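PDB 7OL1: L-threonine 3-dehydrogenase from Clostridioides difficile, which probably catalyses the NAD-dependent oxidation of the L-threonine hydroxyl to give 2-amino-3-oxobutanoate. Local coordinates for residues A[114-119]-A[164-169]; A[155-160]-A[187-192]; A[169-174]-A[257-262]; A[122-127]-A[175-180]; A[79-84]-A[93-98]. All blocks are in the same frame, centred on the assembly; numbering follows the deposited sequence.

Contact 1. Residues A[114-119]-A[164-169]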
# COMPACT_ATOMS: atom_id res chain seq x y z
N LEU A 114 13.19 -6.26 2.19
CA LEU A 114 14.11 -5.55 1.26
C LEU A 114 13.34 -4.41 0.58
O LEU A 114 13.89 -3.32 0.52
CB LEU A 114 14.71 -6.48 0.20
CG LEU A 114 15.57 -5.76 -0.86
CD1 LEU A 114 16.71 -5.01 -0.24
CD2 LEU A 114 16.11 -6.74 -1.89
N ASN A 115 12.13 -4.68 0.07
CA ASN A 115 11.46 -3.75 -0.88
C ASN A 115 10.94 -2.55 -0.10
O ASN A 115 10.96 -1.44 -0.66
CB ASN A 115 10.36 -4.42 -1.72
CG ASN A 115 10.90 -5.48 -2.67
OD1 ASN A 115 12.08 -5.78 -2.67
ND2 ASN A 115 10.03 -6.07 -3.48
N MET A 116 10.58 -2.75 1.17
CA MET A 116 9.94 -1.70 2.00
C MET A 116 10.95 -1.06 2.98
O MET A 116 10.98 0.17 3.02
CB MET A 116 8.72 -2.29 2.70
CG MET A 116 7.74 -2.92 1.71
SD MET A 116 7.15 -1.75 0.41
CE MET A 116 6.53 -0.46 1.47
N ASN A 117 11.77 -1.83 3.69
CA ASN A 117 12.76 -1.22 4.61
C ASN A 117 13.84 -0.58 3.74
O ASN A 117 14.33 0.55 4.08
CB ASN A 117 13.27 -2.20 5.67
CG ASN A 117 12.13 -2.68 6.55
OD1 ASN A 117 11.28 -1.90 7.02
ND2 ASN A 117 12.10 -3.98 6.75
N GLY A 118 14.20 -1.22 2.63
CA GLY A 118 15.16 -0.58 1.71
C GLY A 118 14.65 0.80 1.30
O GLY A 118 15.39 1.78 1.43
N LEU A 119 13.37 0.86 0.90
CA LEU A 119 12.73 2.07 0.33
C LEU A 119 12.63 3.13 1.41
O LEU A 119 13.09 4.27 1.19
CB LEU A 119 11.35 1.70 -0.21
CG LEU A 119 10.53 2.87 -0.76
CD1 LEU A 119 11.35 3.64 -1.78
CD2 LEU A 119 9.24 2.39 -1.40
N GLY A 164 3.78 -7.06 -6.12
CA GLY A 164 2.77 -6.02 -6.40
C GLY A 164 2.41 -5.23 -5.16
O GLY A 164 2.39 -3.99 -5.17
N VAL A 165 2.14 -5.91 -4.07
CA VAL A 165 1.77 -5.20 -2.82
C VAL A 165 2.88 -4.22 -2.44
O VAL A 165 2.56 -3.14 -1.93
CB VAL A 165 1.52 -6.22 -1.71
CG1 VAL A 165 1.44 -5.56 -0.33
CG2 VAL A 165 0.28 -7.04 -2.04
N THR A 166 4.15 -4.61 -2.61
CA THR A 166 5.29 -3.78 -2.16
C THR A 166 5.32 -2.55 -3.07
O THR A 166 5.50 -1.44 -2.53
CB THR A 166 6.62 -4.54 -2.05
OG1 THR A 166 7.11 -5.03 -3.30
CG2 THR A 166 6.55 -5.74 -1.13
N LYS A 167 5.03 -2.71 -4.36
CA LYS A 167 5.04 -1.60 -5.36
C LYS A 167 3.88 -0.60 -5.08
O LYS A 167 4.10 0.67 -5.10
CB LYS A 167 5.08 -2.21 -6.75
CG LYS A 167 6.40 -2.89 -7.08
CD LYS A 167 7.65 -1.99 -6.94
CE LYS A 167 8.31 -2.00 -5.57
NZ LYS A 167 9.30 -0.90 -5.40
N VAL A 168 2.71 -1.09 -4.69
CA VAL A 168 1.63 -0.13 -4.35
C VAL A 168 1.99 0.59 -3.06
O VAL A 168 1.82 1.82 -3.02
CB VAL A 168 0.25 -0.81 -4.23
CG1 VAL A 168 -0.79 0.20 -3.77
CG2 VAL A 168 -0.12 -1.50 -5.53
N SER A 169 2.35 -0.15 -2.01
CA SER A 169 2.77 0.40 -0.69
C SER A 169 3.84 1.48 -0.92
O SER A 169 3.74 2.56 -0.30
CB SER A 169 3.29 -0.66 0.22
OG SER A 169 2.24 -1.51 0.63

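Contact 2. Residues A[155-160]-A[187-192]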
# COMPACT_ATOMS: atom_id res chain seq x y z
N THR A 155 -6.30 4.55 -10.89
CA THR A 155 -7.28 3.45 -11.01
C THR A 155 -7.11 2.49 -9.83
O THR A 155 -6.47 2.84 -8.88
CB THR A 155 -7.20 2.76 -12.38
OG1 THR A 155 -8.19 1.73 -12.47
CG2 THR A 155 -5.83 2.18 -12.67
N LEU A 156 -7.72 1.34 -9.94
CA LEU A 156 -7.86 0.34 -8.87
C LEU A 156 -6.54 -0.43 -8.87
O LEU A 156 -6.14 -0.91 -9.96
CB LEU A 156 -9.10 -0.49 -9.22
CG LEU A 156 -9.57 -1.50 -8.19
CD1 LEU A 156 -11.04 -1.30 -7.89
CD2 LEU A 156 -9.30 -2.94 -8.64
N GLN A 157 -5.88 -0.46 -7.69
CA GLN A 157 -4.58 -1.13 -7.40
C GLN A 157 -4.78 -2.06 -6.20
O GLN A 157 -4.62 -1.59 -4.99
CB GLN A 157 -3.50 -0.08 -7.14
CG GLN A 157 -3.13 0.72 -8.38
CD GLN A 157 -2.16 1.84 -8.09
OE1 GLN A 157 -2.50 2.85 -7.47
NE2 GLN A 157 -0.94 1.68 -8.58
N ARG A 158 -5.18 -3.30 -6.50
CA ARG A 158 -5.33 -4.40 -5.51
C ARG A 158 -4.67 -5.67 -6.04
O ARG A 158 -5.36 -6.65 -6.31
CB ARG A 158 -6.80 -4.68 -5.20
CG ARG A 158 -7.61 -3.45 -4.83
CD ARG A 158 -7.45 -2.97 -3.40
NE ARG A 158 -7.54 -4.07 -2.46
CZ ARG A 158 -7.80 -3.90 -1.17
NH1 ARG A 158 -8.02 -2.69 -0.69
NH2 ARG A 158 -7.86 -4.96 -0.38
N PRO A 159 -3.31 -5.74 -6.12
CA PRO A 159 -2.64 -6.94 -6.63
C PRO A 159 -2.59 -8.02 -5.54
O PRO A 159 -2.74 -7.71 -4.39
CB PRO A 159 -1.27 -6.37 -7.01
CG PRO A 159 -1.02 -5.36 -5.93
CD PRO A 159 -2.37 -4.72 -5.65
N ASN A 160 -2.43 -9.27 -5.97
CA ASN A 160 -2.50 -10.50 -5.12
C ASN A 160 -1.11 -11.15 -5.03
O ASN A 160 -1.02 -12.26 -4.46
CB ASN A 160 -3.52 -11.49 -5.72
CG ASN A 160 -3.16 -11.93 -7.13
OD1 ASN A 160 -2.50 -11.23 -7.90
ND2 ASN A 160 -3.59 -13.12 -7.51
N GLY A 187 8.71 8.22 -10.26
CA GLY A 187 8.92 6.84 -10.72
C GLY A 187 8.08 6.47 -11.90
O GLY A 187 7.18 7.20 -12.26
N VAL A 188 8.33 5.29 -12.46
CA VAL A 188 7.57 4.79 -13.62
C VAL A 188 7.15 3.37 -13.29
O VAL A 188 7.84 2.73 -12.52
CB VAL A 188 8.41 4.84 -14.90
CG1 VAL A 188 8.82 6.28 -15.23
CG2 VAL A 188 9.62 3.93 -14.80
N ARG A 189 6.01 2.95 -13.82
CA ARG A 189 5.57 1.54 -13.84
C ARG A 189 6.10 0.93 -15.13
O ARG A 189 5.49 1.11 -16.18
CB ARG A 189 4.05 1.44 -13.71
CG ARG A 189 3.44 2.32 -12.63
CD ARG A 189 2.00 1.91 -12.37
NE ARG A 189 1.41 2.64 -11.27
CZ ARG A 189 0.50 3.60 -11.37
NH1 ARG A 189 0.01 3.96 -12.55
NH2 ARG A 189 0.05 4.16 -10.27
N PHE A 190 7.22 0.24 -15.04
CA PHE A 190 7.77 -0.53 -16.17
C PHE A 190 6.86 -1.71 -16.49
O PHE A 190 6.37 -2.44 -15.62
CB PHE A 190 9.19 -1.03 -15.87
CG PHE A 190 10.21 0.07 -15.83
CD1 PHE A 190 10.52 0.78 -16.96
CD2 PHE A 190 10.84 0.40 -14.64
CE1 PHE A 190 11.45 1.81 -16.92
CE2 PHE A 190 11.77 1.42 -14.60
CZ PHE A 190 12.09 2.11 -15.74
N PRO A 191 6.67 -1.94 -17.79
CA PRO A 191 6.17 -3.21 -18.28
C PRO A 191 7.30 -4.21 -18.40
O PRO A 191 8.39 -3.91 -17.97
CB PRO A 191 5.71 -2.83 -19.68
CG PRO A 191 6.72 -1.78 -20.13
CD PRO A 191 6.97 -0.98 -18.87
N GLY A 192 7.02 -5.35 -19.04
CA GLY A 192 8.05 -6.26 -19.56
C GLY A 192 9.14 -5.48 -20.26
O GLY A 192 8.82 -4.68 -21.16

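Contact 3. Residues A[169-174]-A[257-262]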
# COMPACT_ATOMS: atom_id res chain seq x y z
N SER A 169 2.35 -0.15 -2.01
CA SER A 169 2.77 0.40 -0.69
C SER A 169 3.84 1.48 -0.92
O SER A 169 3.74 2.56 -0.30
CB SER A 169 3.29 -0.66 0.22
OG SER A 169 2.24 -1.51 0.63
N GLY A 170 4.78 1.20 -1.82
CA GLY A 170 5.87 2.12 -2.16
C GLY A 170 5.41 3.35 -2.91
O GLY A 170 5.88 4.44 -2.57
N GLU A 171 4.56 3.20 -3.93
CA GLU A 171 3.97 4.38 -4.63
C GLU A 171 3.38 5.31 -3.57
O GLU A 171 3.78 6.50 -3.52
CB GLU A 171 2.95 3.94 -5.67
CG GLU A 171 3.57 3.44 -6.97
CD GLU A 171 2.55 2.89 -7.97
OE1 GLU A 171 2.94 2.05 -8.81
OE2 GLU A 171 1.37 3.30 -7.91
N LEU A 172 2.55 4.78 -2.67
CA LEU A 172 1.86 5.59 -1.64
C LEU A 172 2.88 6.31 -0.77
O LEU A 172 2.66 7.49 -0.43
CB LEU A 172 0.98 4.65 -0.81
CG LEU A 172 -0.26 4.18 -1.57
CD1 LEU A 172 -0.97 3.03 -0.87
CD2 LEU A 172 -1.21 5.35 -1.73
N LEU A 173 3.97 5.63 -0.46
CA LEU A 173 4.97 6.10 0.53
C LEU A 173 5.83 7.18 -0.13
O LEU A 173 6.07 8.26 0.50
CB LEU A 173 5.78 4.87 0.92
CG LEU A 173 6.40 4.85 2.31
CD1 LEU A 173 5.44 5.33 3.38
CD2 LEU A 173 6.83 3.42 2.58
N CYS A 174 6.26 6.90 -1.35
CA CYS A 174 7.01 7.87 -2.16
C CYS A 174 6.16 9.13 -2.36
O CYS A 174 6.74 10.24 -2.21
CB CYS A 174 7.44 7.26 -3.47
SG CYS A 174 8.63 5.91 -3.26
N ARG A 257 3.42 11.56 -9.63
CA ARG A 257 4.86 11.42 -9.30
C ARG A 257 5.17 9.93 -9.20
O ARG A 257 6.00 9.45 -10.01
CB ARG A 257 5.18 12.22 -8.03
CG ARG A 257 5.62 13.66 -8.31
CD ARG A 257 5.87 14.52 -7.07
NE ARG A 257 7.22 15.05 -7.20
CZ ARG A 257 7.50 16.30 -7.48
NH1 ARG A 257 6.52 17.17 -7.63
NH2 ARG A 257 8.74 16.69 -7.60
N ASN A 258 4.50 9.18 -8.30
CA ASN A 258 4.88 7.77 -8.06
C ASN A 258 3.64 6.91 -8.27
O ASN A 258 2.77 6.92 -7.40
CB ASN A 258 5.50 7.58 -6.66
CG ASN A 258 6.79 8.34 -6.44
OD1 ASN A 258 7.86 7.87 -6.85
ND2 ASN A 258 6.70 9.51 -5.79
N ALA A 259 3.53 6.22 -9.41
CA ALA A 259 4.46 6.25 -10.53
C ALA A 259 3.68 6.25 -11.86
O ALA A 259 2.57 5.69 -11.92
CB ALA A 259 5.35 5.03 -10.50
N PHE A 260 4.34 6.72 -12.91
CA PHE A 260 3.72 7.01 -14.23
C PHE A 260 3.66 5.72 -15.03
O PHE A 260 4.72 5.13 -15.17
CB PHE A 260 4.55 8.01 -15.02
CG PHE A 260 4.42 9.44 -14.60
CD1 PHE A 260 3.43 10.24 -15.14
CD2 PHE A 260 5.32 10.03 -13.74
CE1 PHE A 260 3.32 11.58 -14.79
CE2 PHE A 260 5.21 11.37 -13.38
CZ PHE A 260 4.20 12.14 -13.90
N ASN A 261 2.49 5.35 -15.56
CA ASN A 261 2.39 4.33 -16.63
C ASN A 261 3.28 4.75 -17.79
O ASN A 261 3.24 5.95 -18.21
CB ASN A 261 1.01 4.23 -17.24
CG ASN A 261 -0.04 3.69 -16.31
OD1 ASN A 261 0.29 3.08 -15.29
ND2 ASN A 261 -1.29 3.90 -16.69
N ILE A 262 4.05 3.81 -18.32
CA ILE A 262 4.74 4.03 -19.60
C ILE A 262 4.63 2.74 -20.37
O ILE A 262 4.42 1.69 -19.75
CB ILE A 262 6.20 4.47 -19.43
CG1 ILE A 262 7.02 3.44 -18.66
CG2 ILE A 262 6.31 5.82 -18.78
CD1 ILE A 262 8.53 3.70 -18.75

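Contact 4. Residues A[122-127]-A[175-180]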
# COMPACT_ATOMS: atom_id res chain seq x y z
N GLY A 122 15.97 4.73 2.13
CA GLY A 122 16.31 5.67 1.05
C GLY A 122 15.49 6.95 1.13
O GLY A 122 16.02 8.02 0.78
N LEU A 123 14.23 6.88 1.54
CA LEU A 123 13.36 8.08 1.53
C LEU A 123 13.84 8.98 2.66
O LEU A 123 13.94 10.20 2.45
CB LEU A 123 11.88 7.69 1.66
CG LEU A 123 11.25 7.14 0.38
CD1 LEU A 123 9.90 6.50 0.67
CD2 LEU A 123 11.08 8.23 -0.67
N GLU A 124 14.17 8.38 3.80
CA GLU A 124 14.59 9.12 5.02
C GLU A 124 15.94 9.79 4.69
O GLU A 124 16.14 10.95 5.12
CB GLU A 124 14.59 8.20 6.24
CG GLU A 124 13.23 8.07 6.91
CD GLU A 124 12.80 9.30 7.69
OE1 GLU A 124 11.58 9.70 7.60
OE2 GLU A 124 13.67 9.86 8.40
N ILE A 125 16.79 9.11 3.92
CA ILE A 125 18.09 9.70 3.47
C ILE A 125 17.79 10.90 2.57
O ILE A 125 18.32 11.98 2.84
CB ILE A 125 18.95 8.64 2.77
CG1 ILE A 125 19.51 7.64 3.78
CG2 ILE A 125 20.05 9.31 1.99
CD1 ILE A 125 20.05 6.38 3.17
N ALA A 126 16.93 10.73 1.56
CA ALA A 126 16.59 11.78 0.58
C ALA A 126 15.94 12.97 1.30
O ALA A 126 16.28 14.12 0.99
CB ALA A 126 15.68 11.21 -0.46
N LYS A 127 15.08 12.70 2.28
CA LYS A 127 14.48 13.75 3.14
C LYS A 127 15.61 14.57 3.78
O LYS A 127 15.45 15.79 3.86
CB LYS A 127 13.59 13.13 4.22
CG LYS A 127 12.83 14.12 5.10
CD LYS A 127 12.11 13.51 6.29
CE LYS A 127 11.75 14.54 7.34
NZ LYS A 127 10.85 14.01 8.39
N ASP A 175 4.85 9.02 -2.62
CA ASP A 175 4.01 10.24 -2.78
C ASP A 175 3.89 10.93 -1.42
O ASP A 175 3.94 12.18 -1.40
CB ASP A 175 2.66 10.00 -3.48
CG ASP A 175 2.74 9.85 -5.00
OD1 ASP A 175 3.85 9.94 -5.58
OD2 ASP A 175 1.68 9.60 -5.61
N TYR A 176 3.80 10.19 -0.31
CA TYR A 176 3.70 10.79 1.05
C TYR A 176 4.95 11.64 1.33
O TYR A 176 4.79 12.72 1.94
CB TYR A 176 3.50 9.76 2.16
CG TYR A 176 3.52 10.34 3.56
CD1 TYR A 176 2.37 10.90 4.10
CD2 TYR A 176 4.64 10.27 4.38
CE1 TYR A 176 2.35 11.43 5.39
CE2 TYR A 176 4.64 10.80 5.67
CZ TYR A 176 3.49 11.39 6.18
OH TYR A 176 3.42 11.95 7.45
N TYR A 177 6.15 11.19 0.93
CA TYR A 177 7.41 11.89 1.28
C TYR A 177 7.42 13.22 0.52
O TYR A 177 7.88 14.25 1.09
CB TYR A 177 8.63 10.96 1.13
CG TYR A 177 8.97 10.22 2.40
CD1 TYR A 177 8.28 9.08 2.79
CD2 TYR A 177 9.91 10.72 3.29
CE1 TYR A 177 8.53 8.45 3.99
CE2 TYR A 177 10.20 10.09 4.48
CZ TYR A 177 9.50 8.95 4.84
OH TYR A 177 9.79 8.35 6.02
N HIS A 178 6.83 13.24 -0.68
CA HIS A 178 6.66 14.50 -1.46
C HIS A 178 5.58 15.39 -0.84
O HIS A 178 5.85 16.58 -0.57
CB HIS A 178 6.34 14.23 -2.92
CG HIS A 178 6.12 15.51 -3.65
ND1 HIS A 178 7.17 16.37 -3.93
CD2 HIS A 178 4.98 16.10 -4.08
CE1 HIS A 178 6.69 17.44 -4.53
NE2 HIS A 178 5.35 17.30 -4.61
N SER A 179 4.39 14.86 -0.60
CA SER A 179 3.23 15.69 -0.17
C SER A 179 3.52 16.30 1.20
O SER A 179 3.03 17.38 1.48
CB SER A 179 1.92 14.92 -0.24
OG SER A 179 1.72 14.00 0.83
N LYS A 180 4.32 15.63 2.02
CA LYS A 180 4.41 15.94 3.46
C LYS A 180 5.74 16.63 3.73
O LYS A 180 5.71 17.51 4.58
CB LYS A 180 4.28 14.67 4.31
CG LYS A 180 4.52 14.86 5.80
CD LYS A 180 3.30 15.37 6.55
CE LYS A 180 3.56 15.64 8.02
NZ LYS A 180 2.30 15.61 8.80

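Contact 5. Residues A[79-84]-A[93-98]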
# COMPACT_ATOMS: atom_id res chain seq x y z
N ASN A 79 22.09 3.17 8.22
CA ASN A 79 23.41 3.74 8.56
C ASN A 79 24.35 3.64 7.35
O ASN A 79 24.89 4.70 6.93
CB ASN A 79 24.04 3.04 9.76
CG ASN A 79 25.28 3.79 10.18
OD1 ASN A 79 26.39 3.40 9.84
ND2 ASN A 79 25.05 4.95 10.77
N ARG A 80 24.55 2.44 6.81
CA ARG A 80 25.60 2.26 5.76
C ARG A 80 25.11 2.96 4.48
O ARG A 80 25.93 3.61 3.80
CB ARG A 80 25.97 0.79 5.56
CG ARG A 80 26.70 0.52 4.26
CD ARG A 80 28.20 0.21 4.25
NE ARG A 80 28.94 1.36 4.70
CZ ARG A 80 30.11 1.80 4.21
NH1 ARG A 80 30.73 1.23 3.18
NH2 ARG A 80 30.63 2.88 4.77
N PHE A 81 23.81 2.86 4.18
CA PHE A 81 23.17 3.52 3.02
C PHE A 81 23.51 5.00 3.10
O PHE A 81 24.02 5.58 2.10
CB PHE A 81 21.65 3.28 3.05
CG PHE A 81 20.86 3.51 1.79
CD1 PHE A 81 21.27 4.39 0.81
CD2 PHE A 81 19.63 2.87 1.63
CE1 PHE A 81 20.50 4.58 -0.33
CE2 PHE A 81 18.87 3.08 0.50
CZ PHE A 81 19.31 3.93 -0.47
N PHE A 82 23.28 5.60 4.27
CA PHE A 82 23.55 7.04 4.51
C PHE A 82 25.05 7.33 4.34
O PHE A 82 25.41 8.36 3.77
CB PHE A 82 23.11 7.42 5.92
CG PHE A 82 23.36 8.84 6.33
CD1 PHE A 82 22.67 9.89 5.75
CD2 PHE A 82 24.24 9.13 7.36
CE1 PHE A 82 22.88 11.20 6.16
CE2 PHE A 82 24.44 10.44 7.78
CZ PHE A 82 23.77 11.47 7.17
N GLU A 83 25.90 6.42 4.83
CA GLU A 83 27.36 6.61 4.74
C GLU A 83 27.72 6.81 3.26
O GLU A 83 28.52 7.74 2.95
CB GLU A 83 28.11 5.44 5.39
CG GLU A 83 28.07 5.51 6.91
CD GLU A 83 28.91 4.52 7.70
OE1 GLU A 83 29.29 3.44 7.17
OE2 GLU A 83 29.17 4.84 8.87
N ILE A 84 27.17 5.96 2.38
CA ILE A 84 27.57 5.96 0.94
C ILE A 84 26.95 7.17 0.24
O ILE A 84 27.63 7.75 -0.60
CB ILE A 84 27.26 4.62 0.28
CG1 ILE A 84 28.25 3.59 0.81
CG2 ILE A 84 27.31 4.72 -1.23
CD1 ILE A 84 27.62 2.25 1.03
N ILE A 93 19.49 9.68 -6.02
CA ILE A 93 19.50 8.23 -5.68
C ILE A 93 18.50 7.54 -6.61
O ILE A 93 17.33 7.89 -6.58
CB ILE A 93 19.17 8.04 -4.19
CG1 ILE A 93 20.06 8.91 -3.30
CG2 ILE A 93 19.24 6.57 -3.78
CD1 ILE A 93 19.88 8.67 -1.81
N ILE A 94 18.96 6.64 -7.46
CA ILE A 94 18.09 5.75 -8.26
C ILE A 94 18.03 4.42 -7.51
O ILE A 94 18.90 3.54 -7.72
CB ILE A 94 18.60 5.64 -9.70
CG1 ILE A 94 18.67 7.02 -10.36
CG2 ILE A 94 17.75 4.68 -10.51
CD1 ILE A 94 19.44 7.03 -11.65
N HIS A 95 17.01 4.30 -6.66
CA HIS A 95 16.73 3.14 -5.79
C HIS A 95 16.13 1.98 -6.58
O HIS A 95 14.94 1.73 -6.38
CB HIS A 95 15.82 3.57 -4.64
CG HIS A 95 15.74 2.54 -3.58
ND1 HIS A 95 16.88 2.01 -3.01
CD2 HIS A 95 14.69 1.91 -3.01
CE1 HIS A 95 16.52 1.10 -2.12
NE2 HIS A 95 15.18 1.02 -2.09
N LEU A 96 16.94 1.19 -7.30
CA LEU A 96 16.47 -0.06 -7.95
C LEU A 96 16.48 -1.27 -7.01
O LEU A 96 15.91 -2.30 -7.38
CB LEU A 96 17.33 -0.41 -9.17
CG LEU A 96 17.71 0.71 -10.12
CD1 LEU A 96 18.45 0.13 -11.33
CD2 LEU A 96 16.51 1.50 -10.55
N ALA A 97 17.14 -1.26 -5.87
CA ALA A 97 17.24 -2.48 -5.03
C ALA A 97 15.84 -3.05 -4.82
O ALA A 97 14.99 -2.29 -4.39
CB ALA A 97 17.87 -2.18 -3.69
N SER A 98 15.64 -4.34 -5.06
CA SER A 98 14.39 -5.07 -4.70
C SER A 98 14.47 -6.56 -5.09
O SER A 98 15.27 -6.95 -5.93
CB SER A 98 13.20 -4.42 -5.37
OG SER A 98 13.46 -4.31 -6.77

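Contact 1. Residues A[114-119]-A[164-169]
Asn115 and Thr166 meet at a slant between helices 108-129 and 162-181, two neighbours flanking the Rossmann-type sheet of an extended short-chain dehydrogenase/reductase. The segments run 22° from parallel, with axes 9.7 Å apart. The carboxamide of Asn115 leads with its nitrogen: ND2 gives a hydrogen bond to Thr166 OG1 at 3.1 Å, and the N-H···O angle of 173°, with the acceptor almost exactly in the amide plane, marks it as straight. Behind this bond Asn115 CB rests 3.8 Å from Thr166 CB. At chi1 65° the threonine hydroxyl is set between its own backbone N and carbonyl carbon, where it also reaches Tyr163 O; one oxygen thus accepts from Asn115 and donates a hydrogen bond to Tyr163 O. On the other side of the amide, Asn115 OD1 receives Leu99 N, so both ends of the carboxamide are gripped and its rotation is fixed.

Met116 approaches differently. Its side chain bends at two successive torsions, which carries the sulfur alongside the second helix: SD lies 3.4 Å from Thr166 O and 3.8 Å from Thr166 CB. All four touching residues are buried. Helix 162-181 also carries Tyr163 and Lys167, spaced as in the YxxxK signature of this family, and the packing of Val165 on Leu172 of the second subunit is consistent with the four-helix dimer interface usual in extended members. Trp112 of the second subunit packs on Met116, whose terminal methyl CE touches Ser169 CB at 3.5 Å.

Contact 2. Residues A[155-160]-A[187-192]
Gln157, in the loop before helix 162-181, and Arg189, on strand 184-194, make the one side-chain meeting here, across a CA-CA distance of 12.3 Å. Segment 187-192 opens with Gly187 and Val188, tied into the sheet by backbone bonds to Phe260 and Ser137, before Arg189 points its side chain toward the loop. That chain is extended from CG to NE (chi2 -167°, chi3 175°) and meets Gln157, itself extended beyond CG, coming from the opposite direction. Arg189 NH2 ends 3.2 Å from Gln157 NE2, which is also 3.7 Å from Arg189 CZ; the amide nitrogen approaches the guanidinium obliquely, with the two planes 80° apart. Two donors cannot bond to each other; their closeness is explained by a shared acceptor, Glu171 OE2, which takes a salt bridge from Arg189 NH2 and a hydrogen bond from Gln157 NE2. Strand 184-194 runs parallel to strands 132-138 and 260-261 in the Rossmann-type sheet, and Arg189 reaches from it toward helix 162-181 and the dimer interface. Its NH1 bonds to Asn261 OD1 and Gln153 O, which anchors the guanidinium further. Across the interface, Arg158 of the second subunit packs on Arg189, and its NH1 is hydrogen-bonded to Gln157 OE1. Past Arg189 the strand runs on into Phe190, whose ring packs on helix 236-248.

Contact 3. Residues A[169-174]-A[257-262]
With chi1 at -79° and chi2 extended at 175°, Glu171 lays its methylene chain along the peptide joining Asn258 to Ala259, which is modelled cis; Asn258, with chi1 at -62°, turns its carboxamide onto CB of Cys174. The setting is the Rossmann-type alpha/beta layering of the fold, where helix 162-181 lies against the loop that leads into the short strand 260-261. The backbones come close, with Glu171 CA 4.9 Å from Asn258 CA. Along the glutamate, CB lies 3.5 Å from Asn258 O and CG lies 3.7 Å from Ala259 N, both van der Waals contacts. Cys174 CB is about equally near CG, OD1 and ND2 of Asn258, and 3.7 Å from Asn258 CB, so the amide packs broadly on a methylene. The polar ends look elsewhere for partners. Asn258 ND2 bonds to Thr185 OG1 and Asp175 OD1, which pins the amide, while Asn258 O accepts from Arg158 NH2 of the second subunit. The buried carboxylate of Glu171 is likewise satisfied: OE2 is held by Arg189, Gln157 and Arg158 of the second subunit, while OE1 is bonded to Ser137 OG and lies 4.2 Å from the methyl CB of Ala259.

Contact 4. Residues A[122-127]-A[175-180]
Tyr177 loses more surface to this contact than any other residue, and the side chains that cover it, chiefly Leu123 and Glu124, come from helix 108-129. Leu123 takes a face of the phenol ring. Its CB stands 3.8 Å from the ring centroid and only 6° off the ring normal, a CH-pi contact over the centre, while CD1 extends the apolar patch to Tyr177 CD1 at 3.7 Å. The two side chains cross at a slant, so the leucine covers the ring with its CB and one branch, the other branch, CD2, lying 4.1 Å from Tyr177 CB.

Glu124 comes to the rim instead. A bend at chi2 swings the carboxylate back toward the phenol, and Tyr177 OH gives a hydrogen bond to Glu124 OE1 at 2.7 Å. The acceptor lies near the ring plane and uses its anti lone pair, with the carboxylate turned 79° from the ring. Lys127 adds a looser touch through CD, 4.3 Å from Tyr177 CE2, and has a cation-pi partner in Phe181.

The helix segments here run nearly parallel, crossing at -23°. Helices 108-129 and 162-181 face the second subunit, consistent with the four-helix interface of extended short-chain dehydrogenases/reductases; Leu109 of the second subunit packs on both Glu124 and Tyr177. Apolar cover over the ring thus coexists with a polar tether at its hydroxyl. A phenol donating a hydrogen bond to a carboxylate would be expected to favour the charged form of Glu124, whose OE2 has a long, weak ion pair with Lys78.

Contact 5. Residues A[79-84]-A[93-98]
The rings of Phe81 and His95 are nearly parallel, with planes 29° apart, but so far offset that little of one lies over the other: the centroids are 5.8 Å apart, and the pair is no full stack. Contact is made between rim atoms, Phe81 CZ to His95 ND1 at 4.0 Å and Phe81 CE2 to His95 CE1 also at 4.0 Å. At the edge of the phenyl ring, near its plane, sits Ile93 CG2, 4.2 Å from Phe81 CE1. Elsewhere Phe81 is packed by Leu26 and Thr28 of strand 25-28, by Val75 and by Ile125, so the ring lies buried between helices 78-87 and 108-129 and the sheet.

Both aromatic side chains put CG anti to the backbone N (chi1 -163° for Phe81), a setting that carries the phenylalanine off helix 78-87 onto the strand. His95 is the centre of an inverse gamma turn where strand 92-95 gives way to the loop, and its ND1 has a weak hydrogen bond to Thr28 OG1.

Strand 69-72, helix 78-87 and strand 92-95 follow in chain order, and the two strands belong to the same parallel run of the sheet. Phe81 packs the crossover helix against its outgoing strand, in the long crossover at the middle of a Rossmann fold that carries the chain from strand 69-72, past 51-55 and 25-28, to strand 92-95 beside 25-28.

Contacts 1, 3 and 4 follow one another along helix 162-181, contacts 1 and 4 both pairing it with helix 108-129; contacts 1 and 3 have centres 11 Å apart and share Ser169. Contact 2 is closest to contact 3, 9 Å between centres, joined through the Glu171-Arg189 salt bridge (OE2 to NH2 2.8 Å). Contact 5, whose helix 78-87 lies beyond helix 108-129, reaches contact 4 through Ile125 packed on Phe81, its centre about 23 Å from that of contact 2. Contacts 1 to 4 all touch the second subunit, whereas contact 5 does not. Of the YxxxK pair probably central to the active site, Lys167 lies within contact 1 and Tyr163 just before it; this structure is of the apoenzyme, with no cofactor bound.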